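Local structure of B-type flagellar hook-associated protein 2 (Pseudomonas aeruginosa, 5FHY) at residues Thr35-Val40 and Thr176-Lys181; Leu43-Lys48 and Lys169-Glu174; Ala60-Gly65 and Asn86-Met91; Ala50-Ala55 and Leu145-Phe150; Val104-Ile109 and Leu117-Thr122. The protein caps the growing tip of the bacterial flagellar filament, where it promotes flagellin polymerisation, stops exported subunits from leaking away and is essential for motility. All coordinates share one frame; numbering follows the deposited sequence.

Interaction 1: residues Thr35-Val40 and Thr176-Lys181; sequences TYQIQV and TVDGLK
Gln-37 and Asp-178 meet through both backbone and side chain. Asp-178 N donates to Gln-37 O over 2.9 Å in an almost straight line, and Gln-37 N answers not to a carbonyl but to Asp-178 OD1 at 3.0 Å, reaching that oxygen from above the carboxylate plane. The carboxylate thus takes the acceptor place just where the strand 173-177 breaks off into its turn. One step along, Gln-39 and Thr-176 form an antiparallel hydrogen-bonded pair, Gln-39 N to Thr-176 O and Thr-176 N to Gln-39 O both measuring 3.1 Å.

A water bridges the two segments: it donates to Gln-37 O, bonds Thr-176 OG1 at 2.7 Å and accepts from Gly-179 N. Thr-176 OG1 also lies against the aliphatic root of Gln-39, 3.2 Å from its CB, while the amide oxygen of Gln-37 bonds Thr-211 on the far side.

Apolar contact is sparser. Val-177 sends CG1 anti to its backbone N (chi1 178°), which brings it 4.0 Å from Tyr-36 CD1; the same CD1 lies 3.6 Å from Asp-178 OD2. Lys-48 of a neighbouring subunit makes a cation-pi contact with this ring.

Asp-178 and Gly-179 occupy the corners of a type I' turn. Both have positive phi angles, which glycine takes easily and aspartate tolerates better than most residues. Such a turn is typical of a tight two-residue beta hairpin, here linking strands 173-177 and 180-184 at one side of a four-stranded antiparallel sheet.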
# COMPACT_ATOMS: atom_id res chain seq x y z
N THR B 35 -34.30 -26.82 25.03
CA THR B 35 -33.28 -27.56 24.31
C THR B 35 -33.82 -28.91 23.89
O THR B 35 -34.61 -29.52 24.62
CB THR B 35 -32.01 -27.73 25.17
OG1 THR B 35 -31.16 -28.71 24.56
CG2 THR B 35 -32.38 -28.18 26.57
N TYR B 36 -33.43 -29.39 22.72
CA TYR B 36 -34.01 -30.61 22.19
C TYR B 36 -32.96 -31.48 21.52
O TYR B 36 -32.12 -30.99 20.75
CB TYR B 36 -35.12 -30.30 21.19
CG TYR B 36 -36.21 -29.40 21.73
CD1 TYR B 36 -37.29 -29.93 22.43
CD2 TYR B 36 -36.16 -28.02 21.55
CE1 TYR B 36 -38.29 -29.12 22.93
CE2 TYR B 36 -37.16 -27.20 22.05
CZ TYR B 36 -38.22 -27.75 22.74
OH TYR B 36 -39.22 -26.95 23.24
N GLN B 37 -33.00 -32.77 21.81
CA GLN B 37 -32.12 -33.72 21.15
C GLN B 37 -32.87 -34.33 19.97
O GLN B 37 -33.93 -34.94 20.14
CB GLN B 37 -31.65 -34.80 22.12
CG GLN B 37 -30.78 -34.25 23.24
CD GLN B 37 -29.47 -33.68 22.74
OE1 GLN B 37 -29.33 -32.47 22.59
NE2 GLN B 37 -28.50 -34.55 22.49
N ILE B 38 -32.29 -34.19 18.79
CA ILE B 38 -33.00 -34.55 17.57
C ILE B 38 -32.23 -35.57 16.75
O ILE B 38 -31.03 -35.43 16.52
CB ILE B 38 -33.27 -33.31 16.70
CG1 ILE B 38 -34.06 -32.27 17.50
CG2 ILE B 38 -34.01 -33.68 15.42
CD1 ILE B 38 -34.67 -31.18 16.65
N GLN B 39 -32.93 -36.61 16.31
CA GLN B 39 -32.38 -37.57 15.37
C GLN B 39 -33.17 -37.47 14.07
O GLN B 39 -34.36 -37.19 14.09
CB GLN B 39 -32.44 -39.00 15.92
CG GLN B 39 -31.60 -39.25 17.17
CD GLN B 39 -31.65 -40.70 17.62
OE1 GLN B 39 -32.01 -41.60 16.86
NE2 GLN B 39 -31.27 -40.94 18.88
N VAL B 40 -32.50 -37.70 12.95
CA VAL B 40 -33.19 -37.82 11.67
C VAL B 40 -32.94 -39.22 11.14
O VAL B 40 -31.82 -39.54 10.74
CB VAL B 40 -32.72 -36.76 10.66
CG1 VAL B 40 -33.34 -37.03 9.29
CG2 VAL B 40 -33.06 -35.36 11.15
N THR B 176 -36.98 -38.03 15.49
CA THR B 176 -37.28 -38.22 16.90
C THR B 176 -36.89 -36.95 17.64
O THR B 176 -35.84 -36.37 17.37
CB THR B 176 -36.54 -39.44 17.51
OG1 THR B 176 -35.15 -39.14 17.67
CG2 THR B 176 -36.69 -40.68 16.64
N VAL B 177 -37.74 -36.52 18.56
CA VAL B 177 -37.44 -35.36 19.38
C VAL B 177 -37.48 -35.77 20.84
O VAL B 177 -38.55 -36.05 21.38
CB VAL B 177 -38.43 -34.20 19.14
CG1 VAL B 177 -38.11 -33.03 20.06
CG2 VAL B 177 -38.39 -33.77 17.67
N ASP B 178 -36.31 -35.81 21.46
CA ASP B 178 -36.16 -36.28 22.84
C ASP B 178 -36.71 -37.68 23.04
O ASP B 178 -37.21 -38.01 24.11
CB ASP B 178 -36.83 -35.30 23.80
CG ASP B 178 -36.04 -34.03 23.97
OD1 ASP B 178 -34.80 -34.10 23.88
OD2 ASP B 178 -36.65 -32.96 24.20
N GLY B 179 -36.63 -38.50 21.99
CA GLY B 179 -37.08 -39.88 22.06
C GLY B 179 -38.41 -40.13 21.38
O GLY B 179 -38.76 -41.27 21.07
N LEU B 180 -39.17 -39.06 21.15
CA LEU B 180 -40.50 -39.21 20.57
C LEU B 180 -40.46 -39.16 19.05
O LEU B 180 -39.95 -38.21 18.47
CB LEU B 180 -41.43 -38.12 21.11
CG LEU B 180 -41.47 -38.02 22.64
CD1 LEU B 180 -42.42 -36.91 23.08
CD2 LEU B 180 -41.88 -39.36 23.23
N LYS B 181 -41.02 -40.19 18.43
CA LYS B 181 -41.02 -40.31 16.97
C LYS B 181 -42.14 -39.52 16.30
O LYS B 181 -43.27 -39.50 16.77
CB LYS B 181 -41.13 -41.78 16.56
CG LYS B 181 -39.85 -42.56 16.75
CD LYS B 181 -40.02 -44.03 16.38
CE LYS B 181 -38.69 -44.76 16.40
NZ LYS B 181 -38.82 -46.18 15.98
O HOH W 1 -35.14 -37.96 20.11

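Interaction 2: residues Leu43-Lys48 and Lys169-Glu174; sequences LATSSK and KAANGE
Thr-45 and Ala-171 form a single antiparallel bridge between two irregular connections, one leaving strand 34-42 and the other entering strand 173-177, where the chain passes between the two four-stranded sheets. Thr-45 N donates to Ala-171 O at 2.9 Å, and Ala-171 N returns a bond to Thr-45 O at 3.1 Å.

The side chains are small, which lets the backbones come close. Thr-45 is modelled with OG1 between its own N and carbonyl carbon (chi1 61°), but there it lies too near Lys-169 O, and the position of the hydroxyl is doubtful. Ala-44 lays CB beside Ala-171 O at 3.6 Å. Gly-173, with no side chain, lets its CA approach Leu-43 C to 3.4 Å.

At the other end Ser-47 swings OG anti to its backbone N (chi1 -178°), where the hydroxyl bonds Ile-130 N. The methyl of Ala-170 packs against the backbone there, its CB 3.8 Å from both Thr-45 O and Ser-47 N. Ser-46 points its CB away from the opposite segment and its hydroxyl bonds Ser-121 O, while Asn-172, also directed outward, uses both ends of its amide, on Asp-126 N and Ser-183 OG. Short polar residues fit this linker because they tie it to neighbouring strands and a loop without separating its two chains. Ser-47 CB lies 4.1 Å from Ala-170 CB.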
# COMPACT_ATOMS: atom_id res chain seq x y z
N LEU B 43 -35.77 -39.46 5.41
CA LEU B 43 -36.39 -38.31 4.75
C LEU B 43 -37.70 -38.70 4.07
O LEU B 43 -37.90 -39.86 3.71
CB LEU B 43 -35.43 -37.70 3.73
CG LEU B 43 -34.05 -37.30 4.23
CD1 LEU B 43 -33.14 -36.88 3.08
CD2 LEU B 43 -34.16 -36.18 5.26
N ALA B 44 -38.59 -37.73 3.90
CA ALA B 44 -39.79 -37.94 3.11
C ALA B 44 -39.40 -37.98 1.64
O ALA B 44 -38.60 -37.16 1.19
CB ALA B 44 -40.82 -36.86 3.37
N THR B 45 -39.95 -38.93 0.90
CA THR B 45 -39.60 -39.08 -0.51
C THR B 45 -40.81 -38.93 -1.42
O THR B 45 -41.95 -39.08 -0.99
CB THR B 45 -38.93 -40.44 -0.78
OG1 THR B 45 -39.84 -41.50 -0.45
CG2 THR B 45 -37.67 -40.60 0.04
N SER B 46 -40.54 -38.63 -2.69
CA SER B 46 -41.60 -38.52 -3.69
C SER B 46 -41.51 -39.70 -4.64
O SER B 46 -40.57 -40.49 -4.57
CB SER B 46 -41.50 -37.20 -4.44
OG SER B 46 -40.26 -37.08 -5.13
N SER B 47 -42.48 -39.83 -5.54
CA SER B 47 -42.51 -40.97 -6.43
C SER B 47 -41.75 -40.69 -7.73
O SER B 47 -41.80 -39.58 -8.26
CB SER B 47 -43.95 -41.37 -6.75
OG SER B 47 -43.99 -42.51 -7.59
N LYS B 48 -41.07 -41.71 -8.23
CA LYS B 48 -40.38 -41.64 -9.51
C LYS B 48 -40.34 -43.04 -10.10
O LYS B 48 -39.76 -43.96 -9.51
CB LYS B 48 -38.97 -41.06 -9.36
CG LYS B 48 -38.15 -41.04 -10.65
CD LYS B 48 -36.86 -40.24 -10.51
CE LYS B 48 -36.03 -40.30 -11.79
NZ LYS B 48 -34.73 -39.57 -11.67
N LYS B 169 -39.63 -44.72 -4.00
CA LYS B 169 -40.97 -44.87 -3.44
C LYS B 169 -41.36 -43.60 -2.71
O LYS B 169 -40.57 -43.07 -1.95
CB LYS B 169 -41.05 -46.05 -2.47
CG LYS B 169 -40.87 -47.41 -3.10
CD LYS B 169 -42.15 -47.92 -3.76
CE LYS B 169 -43.17 -48.37 -2.72
NZ LYS B 169 -44.24 -49.20 -3.33
N ALA B 170 -42.58 -43.13 -2.93
CA ALA B 170 -43.09 -42.02 -2.14
C ALA B 170 -43.31 -42.54 -0.72
O ALA B 170 -43.88 -43.61 -0.52
CB ALA B 170 -44.37 -41.46 -2.72
N ALA B 171 -42.85 -41.78 0.27
CA ALA B 171 -42.92 -42.25 1.65
C ALA B 171 -42.76 -41.10 2.63
O ALA B 171 -42.22 -40.05 2.30
CB ALA B 171 -41.85 -43.30 1.89
N ASN B 172 -43.20 -41.32 3.87
CA ASN B 172 -42.98 -40.35 4.92
C ASN B 172 -41.58 -40.51 5.46
O ASN B 172 -41.00 -41.59 5.40
CB ASN B 172 -43.99 -40.50 6.05
CG ASN B 172 -45.38 -39.99 5.69
OD1 ASN B 172 -45.74 -39.91 4.53
ND2 ASN B 172 -46.15 -39.64 6.71
N GLY B 173 -41.04 -39.43 6.03
CA GLY B 173 -39.76 -39.51 6.71
C GLY B 173 -40.01 -39.74 8.19
O GLY B 173 -41.16 -39.89 8.62
N GLU B 174 -38.94 -39.79 8.97
CA GLU B 174 -39.08 -39.97 10.41
C GLU B 174 -38.01 -39.20 11.17
O GLU B 174 -36.84 -39.24 10.81
CB GLU B 174 -39.00 -41.45 10.79
CG GLU B 174 -39.40 -41.74 12.23
CD GLU B 174 -39.27 -43.20 12.61
OE1 GLU B 174 -38.22 -43.80 12.31
OE2 GLU B 174 -40.22 -43.75 13.21

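Interaction 3: residues Ala60-Gly65 and Asn86-Met91; sequences AKFNSG and NTLAGM
Phe-62 and Asn-86 lie with CA atoms 4.8 Å apart, and the backbone bond from Phe-62 N to Asn-86 O is short at 2.7 Å and nearly straight. The motif is a loop clasping the N-terminal end of a helix: Thr-87 is the N-cap of helix 88-98, its OG1 accepting a weak capping bond from Gly-90 N.

Asn-86 folds its amide back across the loop, with CG between backbone N and carbonyl carbon (chi1 59°). From there ND2 donates to Phe-62 O at 3.1 Å, the acceptor lying in the amide plane and the donor in the carbonyl plane. Together with the backbone bond this grips Phe-62 at both its N and its O, a double role that asparagine suits because its short amide can mimic a peptide group.

The ring of Phe-62 reaches past the cap and has Thr-87 O and Leu-88 CA at its edge, in plane. Leu-88 crosses it at about a right angle, CD1 coming to 3.6 Å from Phe-62 CZ, and Met-91 CG lies near Phe-62 CE2. Thr-143 and Leu-145 add to the packing of this aromatic. On the exposed side, Lys-61 lies alongside Thr-87, pointing the same way, its CE 3.7 Å from Thr-87 CG2. Its bent chain ends in a weak hydrogen bond from Lys-61 NZ to Asn-86 OD1, 3.2 Å long.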
# COMPACT_ATOMS: atom_id res chain seq x y z
N ALA B 60 -41.46 -46.43 -33.54
CA ALA B 60 -42.58 -46.94 -32.75
C ALA B 60 -43.70 -45.92 -32.63
O ALA B 60 -43.48 -44.76 -32.31
CB ALA B 60 -42.09 -47.36 -31.37
N LYS B 61 -44.92 -46.39 -32.88
CA LYS B 61 -46.11 -45.56 -32.76
C LYS B 61 -47.15 -46.33 -31.96
O LYS B 61 -47.39 -47.50 -32.21
CB LYS B 61 -46.66 -45.15 -34.13
CG LYS B 61 -45.64 -44.52 -35.06
CD LYS B 61 -46.28 -43.42 -35.89
CE LYS B 61 -46.78 -42.30 -35.00
NZ LYS B 61 -47.48 -41.21 -35.75
N PHE B 62 -47.76 -45.66 -30.99
CA PHE B 62 -48.67 -46.34 -30.07
C PHE B 62 -50.08 -46.53 -30.61
O PHE B 62 -50.59 -45.71 -31.38
CB PHE B 62 -48.73 -45.56 -28.75
CG PHE B 62 -47.45 -45.60 -27.96
CD1 PHE B 62 -47.01 -46.78 -27.40
CD2 PHE B 62 -46.70 -44.45 -27.78
CE1 PHE B 62 -45.84 -46.83 -26.67
CE2 PHE B 62 -45.52 -44.49 -27.04
CZ PHE B 62 -45.10 -45.68 -26.49
N ASN B 63 -50.69 -47.64 -30.22
CA ASN B 63 -52.11 -47.89 -30.47
C ASN B 63 -52.98 -46.78 -29.90
O ASN B 63 -52.55 -46.03 -29.03
CB ASN B 63 -52.53 -49.24 -29.87
CG ASN B 63 -51.96 -50.42 -30.62
OD1 ASN B 63 -51.50 -50.29 -31.76
ND2 ASN B 63 -51.98 -51.58 -29.99
N SER B 64 -54.22 -46.69 -30.38
CA SER B 64 -55.15 -45.69 -29.88
C SER B 64 -55.64 -46.09 -28.49
O SER B 64 -55.62 -47.27 -28.14
CB SER B 64 -56.34 -45.53 -30.85
OG SER B 64 -57.31 -44.64 -30.34
N GLY B 65 -56.04 -45.11 -27.69
CA GLY B 65 -56.57 -45.38 -26.37
C GLY B 65 -56.55 -44.19 -25.43
O GLY B 65 -56.59 -43.05 -25.87
N ASN B 86 -49.17 -40.15 -30.63
CA ASN B 86 -48.91 -41.55 -30.29
C ASN B 86 -47.45 -41.95 -30.50
O ASN B 86 -47.15 -43.01 -31.04
CB ASN B 86 -49.82 -42.47 -31.10
CG ASN B 86 -49.64 -42.31 -32.59
OD1 ASN B 86 -49.16 -41.28 -33.06
ND2 ASN B 86 -50.03 -43.33 -33.35
N THR B 87 -46.54 -41.09 -30.04
CA THR B 87 -45.13 -41.43 -29.95
C THR B 87 -44.66 -41.22 -28.51
O THR B 87 -45.39 -40.66 -27.70
CB THR B 87 -44.27 -40.59 -30.90
OG1 THR B 87 -44.52 -39.20 -30.66
CG2 THR B 87 -44.60 -40.91 -32.35
N LEU B 88 -43.45 -41.68 -28.20
CA LEU B 88 -42.89 -41.51 -26.86
C LEU B 88 -42.76 -40.03 -26.51
O LEU B 88 -43.16 -39.60 -25.43
CB LEU B 88 -41.52 -42.19 -26.75
CG LEU B 88 -41.49 -43.69 -26.41
CD1 LEU B 88 -41.93 -44.53 -27.60
CD2 LEU B 88 -40.12 -44.11 -25.94
N ALA B 89 -42.20 -39.26 -27.44
CA ALA B 89 -42.04 -37.82 -27.26
C ALA B 89 -43.39 -37.13 -27.24
O ALA B 89 -43.55 -36.06 -26.65
CB ALA B 89 -41.18 -37.25 -28.38
N GLY B 90 -44.37 -37.76 -27.88
CA GLY B 90 -45.73 -37.26 -27.91
C GLY B 90 -46.39 -37.43 -26.56
O GLY B 90 -47.14 -36.56 -26.10
N MET B 91 -46.11 -38.55 -25.91
CA MET B 91 -46.63 -38.79 -24.57
C MET B 91 -45.91 -37.91 -23.55
O MET B 91 -46.52 -37.43 -22.60
CB MET B 91 -46.50 -40.27 -24.18
CG MET B 91 -47.15 -41.24 -25.16
SD MET B 91 -48.75 -40.68 -25.79
CE MET B 91 -49.70 -40.61 -24.29

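Interaction 4: residues Ala50-Ala55 and Leu145-Phe150; sequences ALQAIA and LSQLAF
Leu-51 and Leu-148 cross at about a right angle, their methyls CD1 and CD2 touching at 4.1 Å. Leu-51 is forked between two partners: CD1 also lies 3.7 Å from Leu-148 O, while CD2 rests 3.8 Å from Phe-150 CB and also touches ring carbons CG and CD1 of Phe-150. Phe-150 turns CG anti to its backbone N (chi1 -168°), which carries the ring along Leu-51 toward Ala-50, its CE1 coming 4.0 Å from Ala-50 O. The branched leucine suits this spot because its two methyls reach two side chains, Leu-148 and Phe-150; Leu-117 and Leu-119 of the hairpin pack against it as well.

The two glutamines form the more exposed flank. Gln-52 and Gln-147 extend beyond CG and cross at about a right angle, with their amide planes 85° apart, so that one flat group is turned across the other and they do not stack. The aliphatic part of Gln-52 runs over the carbonyl of Gln-147, CB to O measuring 3.3 Å. On the inner side Ile-54 slants toward the end of Gln-147, its CD1 3.8 Å from Gln-147 CD, and reaches Leu-148 more loosely.

The two backbones run nearly antiparallel, yet no direct backbone bond joins them. A water takes that place, accepting from Gln-52 N and donating to Gln-147 O and Ala-149 O, each at 3.0 Å. The chemistry implies that segments 50-55 and 145-150, the latter with a 3-10 turn, are held by hydrophobic interlocking, while a bridging water links three of their peptide groups in place of strand pairing.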
# COMPACT_ATOMS: atom_id res chain seq x y z
N ALA B 50 -40.35 -45.75 -13.79
CA ALA B 50 -39.91 -45.93 -15.17
C ALA B 50 -40.79 -46.98 -15.82
O ALA B 50 -40.93 -48.09 -15.31
CB ALA B 50 -38.45 -46.34 -15.22
N LEU B 51 -41.38 -46.63 -16.96
CA LEU B 51 -42.29 -47.55 -17.64
C LEU B 51 -41.50 -48.52 -18.51
O LEU B 51 -40.28 -48.46 -18.54
CB LEU B 51 -43.32 -46.78 -18.47
CG LEU B 51 -44.09 -45.68 -17.72
CD1 LEU B 51 -45.04 -44.95 -18.66
CD2 LEU B 51 -44.85 -46.27 -16.53
N GLN B 52 -42.20 -49.42 -19.19
CA GLN B 52 -41.54 -50.40 -20.04
C GLN B 52 -40.72 -49.73 -21.13
O GLN B 52 -41.09 -48.67 -21.63
CB GLN B 52 -42.56 -51.35 -20.68
CG GLN B 52 -43.04 -52.47 -19.79
CD GLN B 52 -43.97 -53.44 -20.50
OE1 GLN B 52 -43.70 -53.86 -21.62
NE2 GLN B 52 -45.07 -53.80 -19.83
N ALA B 53 -39.60 -50.36 -21.49
CA ALA B 53 -38.76 -49.84 -22.57
C ALA B 53 -39.38 -50.24 -23.89
O ALA B 53 -39.86 -51.36 -24.05
CB ALA B 53 -37.34 -50.36 -22.45
N ILE B 54 -39.39 -49.31 -24.84
CA ILE B 54 -39.97 -49.58 -26.14
C ILE B 54 -38.88 -49.90 -27.15
O ILE B 54 -38.01 -49.08 -27.42
CB ILE B 54 -40.82 -48.39 -26.62
CG1 ILE B 54 -41.80 -47.96 -25.52
CG2 ILE B 54 -41.57 -48.74 -27.89
CD1 ILE B 54 -42.74 -49.06 -25.09
N ALA B 55 -38.93 -51.11 -27.70
CA ALA B 55 -37.96 -51.54 -28.70
C ALA B 55 -38.17 -50.77 -30.00
O ALA B 55 -39.30 -50.54 -30.43
CB ALA B 55 -38.06 -53.03 -28.95
N LEU B 145 -50.44 -50.10 -26.38
CA LEU B 145 -50.52 -48.96 -25.47
C LEU B 145 -50.56 -49.49 -24.04
O LEU B 145 -50.23 -48.77 -23.09
CB LEU B 145 -51.76 -48.11 -25.76
CG LEU B 145 -51.88 -46.77 -25.03
CD1 LEU B 145 -50.97 -45.72 -25.66
CD2 LEU B 145 -53.32 -46.29 -25.01
N SER B 146 -50.96 -50.74 -23.89
CA SER B 146 -51.13 -51.36 -22.58
C SER B 146 -49.83 -51.55 -21.80
O SER B 146 -49.85 -51.68 -20.58
CB SER B 146 -51.84 -52.71 -22.74
OG SER B 146 -51.08 -53.59 -23.55
N GLN B 147 -48.69 -51.57 -22.50
CA GLN B 147 -47.42 -51.82 -21.82
C GLN B 147 -46.90 -50.56 -21.13
O GLN B 147 -45.80 -50.56 -20.57
CB GLN B 147 -46.37 -52.36 -22.80
CG GLN B 147 -46.04 -51.47 -23.98
CD GLN B 147 -44.97 -52.07 -24.88
OE1 GLN B 147 -44.22 -52.95 -24.46
NE2 GLN B 147 -44.89 -51.58 -26.12
N LEU B 148 -47.69 -49.49 -21.15
CA LEU B 148 -47.35 -48.28 -20.42
C LEU B 148 -48.06 -48.24 -19.07
O LEU B 148 -47.98 -47.25 -18.35
CB LEU B 148 -47.70 -47.03 -21.23
CG LEU B 148 -46.91 -46.75 -22.51
CD1 LEU B 148 -47.23 -45.36 -23.03
CD2 LEU B 148 -45.41 -46.90 -22.27
N ALA B 149 -48.74 -49.32 -18.73
CA ALA B 149 -49.47 -49.38 -17.47
C ALA B 149 -48.49 -49.57 -16.32
O ALA B 149 -47.43 -50.17 -16.48
CB ALA B 149 -50.51 -50.51 -17.49
N PHE B 150 -48.84 -49.03 -15.16
CA PHE B 150 -47.98 -49.10 -13.98
C PHE B 150 -48.84 -49.15 -12.72
O PHE B 150 -49.57 -48.20 -12.42
CB PHE B 150 -47.01 -47.91 -13.94
CG PHE B 150 -45.89 -48.06 -12.94
CD1 PHE B 150 -44.67 -48.59 -13.31
CD2 PHE B 150 -46.06 -47.63 -11.63
CE1 PHE B 150 -43.64 -48.71 -12.38
CE2 PHE B 150 -45.03 -47.75 -10.70
CZ PHE B 150 -43.82 -48.29 -11.09
O HOH W 2 -44.87 -49.65 -17.89

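Interaction 5: residues Val104-Ile109 and Leu117-Thr122; sequences VSATII and LVLSST
Thr-107 and Val-118 form the denser end of this pair of strands. Their backbones exchange two bonds, Val-118 N to Thr-107 O at 2.8 Å and Thr-107 N to Val-118 O at 2.9 Å, and their side chains lie side by side, pointing the same way. Thr-107 turns OG1 anti to its backbone N (chi1 -168°), which leaves CG2 to meet Val-118 CB at 3.8 Å. Ile-109 then slants in from the next position on that face, CD1 reaching 3.6 Å from Val-118 CG2, and Tyr-36 of a neighbouring subunit packs against it. Beta-branched residues suit this extended backbone, and their methyls meet side by side.

The opposite face holds Ala-106, Leu-117 and Leu-119. Ala-106 is small enough to let its strand come near, its CA only 4.4 Å from that of Leu-119, and its CB touches Leu-119 CG at 4.2 Å. Helix 88-98 covers this face, with Ile-95 resting on both residues and Met-91 on Leu-117.

Toward Ser-105 and Ser-120 the contact becomes looser and more open to solvent. The backbone ladder persists, with Ser-105 N to Ser-120 O at 2.9 Å and the return bond similar, but the side chains barely meet, Ser-105 OG standing 3.8 Å from Ser-120 CB. Small hydroxyl residues fit such a partly exposed face, where Ala-33 of that neighbouring subunit packs against Ser-105.

Together these features make up the antiparallel beta hairpin of strands 104-111 and 114-121, one face covered by helix 88-98, within the flagellin hook IN motif.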
# COMPACT_ATOMS: atom_id res chain seq x y z
N VAL B 104 -46.37 -33.50 -11.75
CA VAL B 104 -45.93 -34.69 -12.47
C VAL B 104 -45.24 -34.26 -13.75
O VAL B 104 -45.81 -33.56 -14.58
CB VAL B 104 -47.11 -35.62 -12.82
CG1 VAL B 104 -46.63 -36.78 -13.69
CG2 VAL B 104 -47.79 -36.11 -11.55
N SER B 105 -43.98 -34.67 -13.89
CA SER B 105 -43.21 -34.35 -15.07
C SER B 105 -42.79 -35.66 -15.72
O SER B 105 -42.97 -36.73 -15.15
CB SER B 105 -41.99 -33.50 -14.73
OG SER B 105 -41.02 -34.25 -14.01
N ALA B 106 -42.22 -35.57 -16.92
CA ALA B 106 -41.88 -36.76 -17.68
C ALA B 106 -40.68 -36.53 -18.59
O ALA B 106 -40.44 -35.42 -19.06
CB ALA B 106 -43.07 -37.24 -18.49
N THR B 107 -39.93 -37.60 -18.85
CA THR B 107 -38.82 -37.54 -19.78
C THR B 107 -38.64 -38.90 -20.43
O THR B 107 -39.38 -39.84 -20.15
CB THR B 107 -37.51 -37.12 -19.08
OG1 THR B 107 -36.52 -36.81 -20.06
CG2 THR B 107 -37.00 -38.24 -18.19
N ILE B 108 -37.65 -39.01 -21.31
CA ILE B 108 -37.36 -40.25 -22.01
C ILE B 108 -35.94 -40.67 -21.66
O ILE B 108 -35.04 -39.84 -21.61
CB ILE B 108 -37.53 -40.11 -23.54
CG1 ILE B 108 -38.87 -39.47 -23.89
CG2 ILE B 108 -37.40 -41.47 -24.22
CD1 ILE B 108 -39.20 -39.51 -25.36
N ILE B 109 -35.74 -41.96 -21.43
CA ILE B 109 -34.42 -42.48 -21.13
C ILE B 109 -34.11 -43.61 -22.09
O ILE B 109 -34.89 -44.54 -22.25
CB ILE B 109 -34.29 -42.98 -19.67
CG1 ILE B 109 -34.17 -41.80 -18.71
CG2 ILE B 109 -33.07 -43.87 -19.50
CD1 ILE B 109 -33.92 -42.21 -17.27
N LEU B 117 -40.59 -44.10 -20.95
CA LEU B 117 -41.06 -42.89 -20.28
C LEU B 117 -40.67 -42.94 -18.81
O LEU B 117 -40.84 -43.96 -18.15
CB LEU B 117 -42.57 -42.73 -20.43
CG LEU B 117 -43.08 -42.33 -21.82
CD1 LEU B 117 -44.56 -42.65 -21.97
CD2 LEU B 117 -42.81 -40.86 -22.08
N VAL B 118 -40.14 -41.83 -18.31
CA VAL B 118 -39.75 -41.74 -16.91
C VAL B 118 -40.54 -40.60 -16.28
O VAL B 118 -40.44 -39.45 -16.70
CB VAL B 118 -38.23 -41.50 -16.74
CG1 VAL B 118 -37.88 -41.24 -15.28
CG2 VAL B 118 -37.44 -42.70 -17.27
N LEU B 119 -41.35 -40.93 -15.28
CA LEU B 119 -42.26 -39.96 -14.69
C LEU B 119 -41.90 -39.66 -13.24
O LEU B 119 -41.54 -40.55 -12.48
CB LEU B 119 -43.71 -40.47 -14.79
CG LEU B 119 -44.36 -40.54 -16.18
CD1 LEU B 119 -43.86 -41.73 -17.00
CD2 LEU B 119 -45.87 -40.59 -16.04
N SER B 120 -41.97 -38.38 -12.88
CA SER B 120 -41.62 -37.94 -11.53
C SER B 120 -42.73 -37.12 -10.89
O SER B 120 -43.44 -36.38 -11.57
CB SER B 120 -40.33 -37.11 -11.55
OG SER B 120 -39.22 -37.88 -11.97
N SER B 121 -42.87 -37.25 -9.58
CA SER B 121 -43.82 -36.44 -8.82
C SER B 121 -43.09 -35.61 -7.78
O SER B 121 -42.01 -35.98 -7.33
CB SER B 121 -44.87 -37.33 -8.15
OG SER B 121 -45.62 -36.60 -7.21
N THR B 122 -43.66 -34.47 -7.40
CA THR B 122 -43.03 -33.62 -6.40
C THR B 122 -43.71 -33.72 -5.04
O THR B 122 -43.33 -33.01 -4.10
CB THR B 122 -43.01 -32.15 -6.83
OG1 THR B 122 -44.36 -31.68 -7.00
CG2 THR B 122 -42.25 -31.99 -8.13

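How the interactions relate
The five contacts fall into two lobes joined by interaction 2. Interaction 1 lies in one, its centre about 20 Å from that of interaction 2, with which it shares strand 173-177. Interactions 3, 4 and 5 cluster in the other, their centres about 11 to 16 Å apart. Leu-117 links all three: its backbone O probably accepts from Leu-51 N (3.0 Å), while its methyls pack on Leu-88, Met-91 and Leu-148. Interaction 2 probably continues the sheet of interaction 5, with Ser-121 N lying 2.9 Å from Ser-47 O. A bound sodium ion lies about 7 Å from the Ala-50 side chain of interaction 4; Ser-159 and Ala-163 form a sodium site in this protein.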